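Local atomic coordinates of probable aminotransferase (Pseudomonas aeruginosa, PDB entry 5YKR), a protein that is a probable class-III aminotransferase, a dimeric pyridoxal-phosphate protein of the PLP-dependent aminotransferase superfamily. Residues L358-E363 and V379-A384; A364-T369 and E443-L448. All coordinates share one frame; numbering follows the deposited sequence.

Contact 1 of 2, residues L358-E363 and V379-A384; sequences LAAQLE and VTRIGA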
loop_
_atom_site.group_PDB
_atom_site.type_symbol
_atom_site.label_atom_id
_atom_site.label_comp_id
_atom_site.label_asym_id
_atom_site.label_seq_id
_atom_site.Cartn_x
_atom_site.Cartn_y
_atom_site.Cartn_z
ATOM N N LEU A 358 11.619 -9.354 -28.895
ATOM C CA LEU A 358 10.193 -9.395 -29.226
ATOM C C LEU A 358 9.603 -7.977 -29.260
ATOM O O LEU A 358 8.773 -7.672 -30.122
ATOM C CB LEU A 358 9.415 -10.343 -28.301
ATOM C CG LEU A 358 9.495 -11.855 -28.543
ATOM C CD1 LEU A 358 8.807 -12.195 -29.846
ATOM C CD2 LEU A 358 10.917 -12.330 -28.665
ATOM N N ALA A 359 10.042 -7.120 -28.326
ATOM C CA ALA A 359 9.577 -5.728 -28.316
ATOM C C ALA A 359 10.042 -4.967 -29.561
ATOM O O ALA A 359 9.290 -4.177 -30.128
ATOM C CB ALA A 359 9.980 -5.048 -27.028
ATOM N N ALA A 360 11.274 -5.213 -29.995
ATOM C CA ALA A 360 11.770 -4.589 -31.219
ATOM C C ALA A 360 10.982 -5.015 -32.414
ATOM O O ALA A 360 10.689 -4.196 -33.275
ATOM C CB ALA A 360 13.228 -4.911 -31.408
ATOM N N GLN A 361 10.598 -6.294 -32.464
ATOM C CA GLN A 361 9.769 -6.809 -33.553
ATOM C C GLN A 361 8.408 -6.076 -33.550
ATOM O O GLN A 361 7.891 -5.674 -34.572
ATOM C CB GLN A 361 9.597 -8.333 -33.410
ATOM C CG GLN A 361 8.677 -9.039 -34.439
ATOM C CD GLN A 361 8.241 -10.459 -34.014
ATOM O OE1 GLN A 361 8.813 -11.029 -33.077
ATOM N NE2 GLN A 361 7.227 -11.025 -34.701
ATOM N N LEU A 362 7.822 -5.922 -32.363
ATOM C CA LEU A 362 6.511 -5.300 -32.228
ATOM C C LEU A 362 6.586 -3.822 -32.660
ATOM O O LEU A 362 5.730 -3.347 -33.429
ATOM C CB LEU A 362 6.004 -5.473 -30.770
ATOM C CG LEU A 362 4.539 -5.083 -30.533
ATOM C CD1 LEU A 362 3.958 -5.929 -29.387
ATOM C CD2 LEU A 362 4.397 -3.599 -30.259
ATOM N N GLU A 363 7.625 -3.129 -32.189
ATOM C CA GLU A 363 7.875 -1.734 -32.542
ATOM C C GLU A 363 8.019 -1.570 -34.067
ATOM O O GLU A 363 7.389 -0.713 -34.665
ATOM C CB GLU A 363 9.158 -1.254 -31.866
ATOM C CG GLU A 363 9.577 0.168 -32.255
ATOM C CD GLU A 363 11.021 0.481 -31.875
ATOM O OE1 GLU A 363 11.788 -0.442 -31.488
ATOM O OE2 GLU A 363 11.369 1.672 -31.937
ATOM N N VAL A 379 5.808 5.854 -32.958
ATOM C CA VAL A 379 6.004 4.829 -31.955
ATOM C C VAL A 379 7.391 4.911 -31.365
ATOM O O VAL A 379 8.366 5.203 -32.058
ATOM C CB VAL A 379 5.681 3.408 -32.525
ATOM C CG1 VAL A 379 6.655 2.935 -33.633
ATOM C CG2 VAL A 379 5.643 2.352 -31.437
ATOM N N THR A 380 7.447 4.608 -30.048
ATOM C CA THR A 380 8.672 4.643 -29.248
ATOM C C THR A 380 8.830 3.346 -28.455
ATOM O O THR A 380 7.849 2.762 -28.046
ATOM C CB THR A 380 8.629 5.840 -28.280
ATOM O OG1 THR A 380 8.501 7.043 -29.059
ATOM C CG2 THR A 380 9.868 5.952 -27.424
ATOM N N ARG A 381 10.075 2.911 -28.233
ATOM C CA ARG A 381 10.364 1.713 -27.424
ATOM C C ARG A 381 11.425 2.049 -26.376
ATOM O O ARG A 381 12.419 2.745 -26.645
ATOM C CB ARG A 381 10.839 0.559 -28.315
ATOM C CG ARG A 381 11.220 -0.694 -27.517
ATOM C CD ARG A 381 11.486 -1.884 -28.398
ATOM N NE ARG A 381 12.745 -1.740 -29.121
ATOM C CZ ARG A 381 13.928 -2.116 -28.667
ATOM N NH1 ARG A 381 14.064 -2.666 -27.443
ATOM N NH2 ARG A 381 15.000 -1.964 -29.450
ATOM N N ILE A 382 11.193 1.565 -25.154
ATOM C CA ILE A 382 12.197 1.542 -24.100
ATOM C C ILE A 382 12.309 0.100 -23.633
ATOM O O ILE A 382 11.481 -0.403 -22.862
ATOM C CB ILE A 382 11.920 2.513 -22.931
ATOM C CG1 ILE A 382 10.493 2.539 -22.495
ATOM C CG2 ILE A 382 12.386 3.869 -23.340
ATOM C CD1 ILE A 382 10.373 3.155 -21.112
ATOM N N GLY A 383 13.314 -0.590 -24.181
ATOM C CA GLY A 383 13.507 -1.982 -23.831
ATOM C C GLY A 383 12.329 -2.859 -24.217
ATOM O O GLY A 383 12.026 -2.999 -25.396
ATOM N N ALA A 384 11.670 -3.435 -23.218
ATOM C CA ALA A 384 10.540 -4.329 -23.392
ATOM C C ALA A 384 9.201 -3.644 -23.618
ATOM O O ALA A 384 8.187 -4.335 -23.842
ATOM C CB ALA A 384 10.427 -5.244 -22.195
HETATM O O HOH W 1 12.122 3.708 -30.039
HETATM O O HOH W 2 14.743 -1.409 -32.205
#

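Contact 2 of 2, residues A364-T369 and E443-L448; sequences AGVRAT and ELHDRL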
loop_
_atom_site.group_PDB
_atom_site.type_symbol
_atom_site.label_atom_id
_atom_site.label_comp_id
_atom_site.label_asym_id
_atom_site.label_seq_id
_atom_site.Cartn_x
_atom_site.Cartn_y
_atom_site.Cartn_z
ATOM N N ALA A 364 8.839 -2.403 -34.675
ATOM C CA ALA A 364 9.074 -2.324 -36.129
ATOM C C ALA A 364 7.771 -2.521 -36.904
ATOM O O ALA A 364 7.524 -1.815 -37.897
ATOM C CB ALA A 364 10.131 -3.334 -36.530
ATOM N N GLY A 365 6.940 -3.465 -36.463
ATOM C CA GLY A 365 5.646 -3.693 -37.094
ATOM C C GLY A 365 4.698 -2.486 -36.987
ATOM O O GLY A 365 4.098 -2.078 -37.963
ATOM N N VAL A 366 4.582 -1.930 -35.783
ATOM C CA VAL A 366 3.769 -0.733 -35.610
ATOM C C VAL A 366 4.278 0.377 -36.541
ATOM O O VAL A 366 3.513 1.047 -37.242
ATOM C CB VAL A 366 3.726 -0.288 -34.148
ATOM C CG1 VAL A 366 2.997 1.041 -33.998
ATOM C CG2 VAL A 366 2.993 -1.314 -33.291
ATOM N N ARG A 367 5.575 0.593 -36.525
ATOM C CA ARG A 367 6.141 1.692 -37.314
ATOM C C ARG A 367 5.849 1.511 -38.803
ATOM O O ARG A 367 5.474 2.472 -39.476
ATOM C CB ARG A 367 7.645 1.878 -37.071
ATOM C CG ARG A 367 8.124 3.196 -37.670
ATOM C CD ARG A 367 9.532 3.547 -37.252
ATOM N NE ARG A 367 9.623 3.888 -35.824
ATOM C CZ ARG A 367 10.312 3.204 -34.916
ATOM N NH1 ARG A 367 11.026 2.146 -35.265
ATOM N NH2 ARG A 367 10.269 3.580 -33.663
ATOM N N ALA A 368 5.972 0.278 -39.293
ATOM C CA ALA A 368 5.686 0.005 -40.698
ATOM C C ALA A 368 4.238 0.311 -41.033
ATOM O O ALA A 368 3.944 0.880 -42.069
ATOM C CB ALA A 368 6.045 -1.419 -41.027
ATOM N N THR A 369 3.326 -0.031 -40.147
ATOM C CA THR A 369 1.884 0.267 -40.343
ATOM C C THR A 369 1.614 1.777 -40.356
ATOM O O THR A 369 0.911 2.257 -41.216
ATOM C CB THR A 369 1.059 -0.438 -39.251
ATOM O OG1 THR A 369 1.057 -1.845 -39.522
ATOM C CG2 THR A 369 -0.343 0.073 -39.162
ATOM N N GLU A 443 3.184 -11.118 -33.939
ATOM C CA GLU A 443 2.593 -11.083 -35.271
ATOM C C GLU A 443 1.081 -10.900 -35.208
ATOM O O GLU A 443 0.495 -10.171 -36.041
ATOM C CB GLU A 443 3.003 -12.367 -36.054
ATOM C CG GLU A 443 4.494 -12.407 -36.359
ATOM C CD GLU A 443 5.117 -13.816 -36.609
ATOM O OE1 GLU A 443 4.397 -14.847 -36.812
ATOM O OE2 GLU A 443 6.379 -13.894 -36.610
ATOM N N LEU A 444 0.435 -11.542 -34.246
ATOM C CA LEU A 444 -1.018 -11.376 -34.093
ATOM C C LEU A 444 -1.346 -9.931 -33.731
ATOM O O LEU A 444 -2.228 -9.298 -34.344
ATOM C CB LEU A 444 -1.583 -12.340 -33.058
ATOM C CG LEU A 444 -3.089 -12.240 -32.759
ATOM C CD1 LEU A 444 -3.921 -12.543 -34.016
ATOM C CD2 LEU A 444 -3.482 -13.175 -31.648
ATOM N N HIS A 445 -0.678 -9.384 -32.728
ATOM C CA HIS A 445 -0.842 -7.953 -32.434
ATOM C C HIS A 445 -0.726 -7.100 -33.690
ATOM O O HIS A 445 -1.551 -6.206 -33.945
ATOM C CB HIS A 445 0.217 -7.518 -31.401
ATOM C CG HIS A 445 0.238 -6.032 -31.160
ATOM N ND1 HIS A 445 1.010 -5.132 -31.882
ATOM C CD2 HIS A 445 -0.437 -5.296 -30.250
ATOM C CE1 HIS A 445 0.781 -3.909 -31.444
ATOM N NE2 HIS A 445 -0.074 -3.987 -30.427
ATOM N N ASP A 446 0.341 -7.319 -34.429
ATOM C CA ASP A 446 0.676 -6.484 -35.587
ATOM C C ASP A 446 -0.438 -6.540 -36.628
ATOM O O ASP A 446 -0.869 -5.488 -37.152
ATOM C CB ASP A 446 2.005 -6.937 -36.201
ATOM C CG ASP A 446 2.565 -5.913 -37.140
ATOM O OD1 ASP A 446 2.830 -4.780 -36.672
ATOM O OD2 ASP A 446 2.681 -6.200 -38.358
ATOM N N ARG A 447 -0.885 -7.765 -36.940
ATOM C CA ARG A 447 -1.951 -7.968 -37.922
ATOM C C ARG A 447 -3.255 -7.311 -37.499
ATOM O O ARG A 447 -3.925 -6.635 -38.299
ATOM C CB ARG A 447 -2.203 -9.467 -38.209
ATOM C CG ARG A 447 -1.035 -10.192 -38.830
ATOM C CD ARG A 447 -1.442 -11.538 -39.293
ATOM N NE ARG A 447 -2.004 -12.392 -38.262
ATOM C CZ ARG A 447 -1.304 -13.266 -37.542
ATOM N NH1 ARG A 447 0.013 -13.406 -37.716
ATOM N NH2 ARG A 447 -1.930 -14.033 -36.670
ATOM N N LEU A 448 -3.640 -7.497 -36.237
ATOM C CA LEU A 448 -4.902 -6.943 -35.765
ATOM C C LEU A 448 -4.911 -5.406 -35.754
ATOM O O LEU A 448 -5.916 -4.793 -36.093
ATOM C CB LEU A 448 -5.217 -7.463 -34.357
ATOM C CG LEU A 448 -5.498 -8.956 -34.302
ATOM C CD1 LEU A 448 -5.821 -9.326 -32.872
ATOM C CD2 LEU A 448 -6.645 -9.379 -35.207
HETATM O O HOH W 3 3.508 -4.201 -39.882
HETATM O O HOH W 4 0.682 -3.170 -37.198
#

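Contact 1 of 2, residues L358-E363 and V379-A384
Arg381 lies across Glu363 and the helix backbone beside it. Helix 358-363 runs antiparallel to strand 379-382, an edge of the small three-stranded sheet. From Arg381, CB rests 3.6 Å from Glu363 CD. Arg381 CG follows at 4.0 Å from Glu363 OE1. Arg381 CD touches both Glu363 OE1 and Ala359 C, the latter at 3.6 Å. A bend at chi3 (72°) then turns the guanidinium across the helix, past Ala360. Arg381 NE donates to Glu363 OE1 at 2.9 Å, a hydrogen bond within a salt bridge. OE1 lies in the guanidinium plane, but NE meets it from above the carboxylate plane, and the two planes are 63° apart. Ala360 CB covers one guanidinium face, offset toward its rim. At the tip, Arg381 NH1 bonds Gly383 O at 2.9 Å, nearly straight. Gly383, with positive phi, and Ala384 form a type II' turn in the hairpin to strand 385-389. Ala359 CB also touches Gly383 O, at 3.3 Å. Water 2 links Arg381 NH2 to Glu363 OE1, and water 1 links Arg381 N to Glu363 OE2. Val379 CG1 makes a van der Waals contact with the Glu363 carbonyl O. Glu363 OE2 also forms a salt bridge with Arg367, so the carboxylate sits between two arginines. This probably favours its ionised form, while the bonds at NE and NH1 fix the rotation of the Arg381 guanidinium.

Contact 2 of 2, residues A364-T369 and E443-L448
Asp446 lays its carboxylate against Gly365 where two helices run side by side. The pair belongs to the C-terminal part of the aminotransferase fold. The short axes of 364-369 and 443-448 are nearly parallel, 14° apart, with a closest approach of 9.6 Å. Packing is tightest at Gly365, which has no side chain to hold Asp446 off. With chi1 at -165°, CG of Asp446 points away from its own amide N, and the carboxylate reaches the other helix. OD1 of Asp446 comes to 3.0 Å from Gly365 C and equally close to Gly365 CA. It also lies 3.3 Å from Gly365 O, but both atoms are acceptors, so this is no hydrogen bond. No direct hydrogen bond joins the two segments.

The looser part is filled by water. Water 3 donates to Gly365 O and to Asp446 OD2, the latter at 2.6 Å. It thus joins two acceptors that could not bond each other directly. Water 4 accepts from Thr369 OG1 and donates to both Asp446 O and Asp446 OD1, so it relays the Thr369 hydroxyl to Asp446. Each carboxylate oxygen accepts a hydrogen bond from a water.

On the Val366 flank the contact is made by side-chain packing. Val366 also packs on Leu449, and Thr369 on Leu453, extending the interface along helix 439-456. His445 turns its ring edge to Val366, whose CG2 lies in the ring plane, 3.9 Å from His445 CE1.

From the N terminus the chain passes through the large seven-stranded sheet before it reaches helix 349-372. Both contacts start on this helix, on consecutive segments. Contact 1 closes a short loop: 15 residues separate 358-363 from 379-384. Contact 2 closes a long one: 73 residues, including strands 385-389 and 430-432, separate 364-369 from 443-448. The two loops cross, because 379-384 lies between the segments of contact 2. Helix 349-372 is thus tied to the small sheet and to the C-terminal helix. The contacts also meet directly: Arg367 NH2 probably bonds Val379 O, and Leu362 packs on His445.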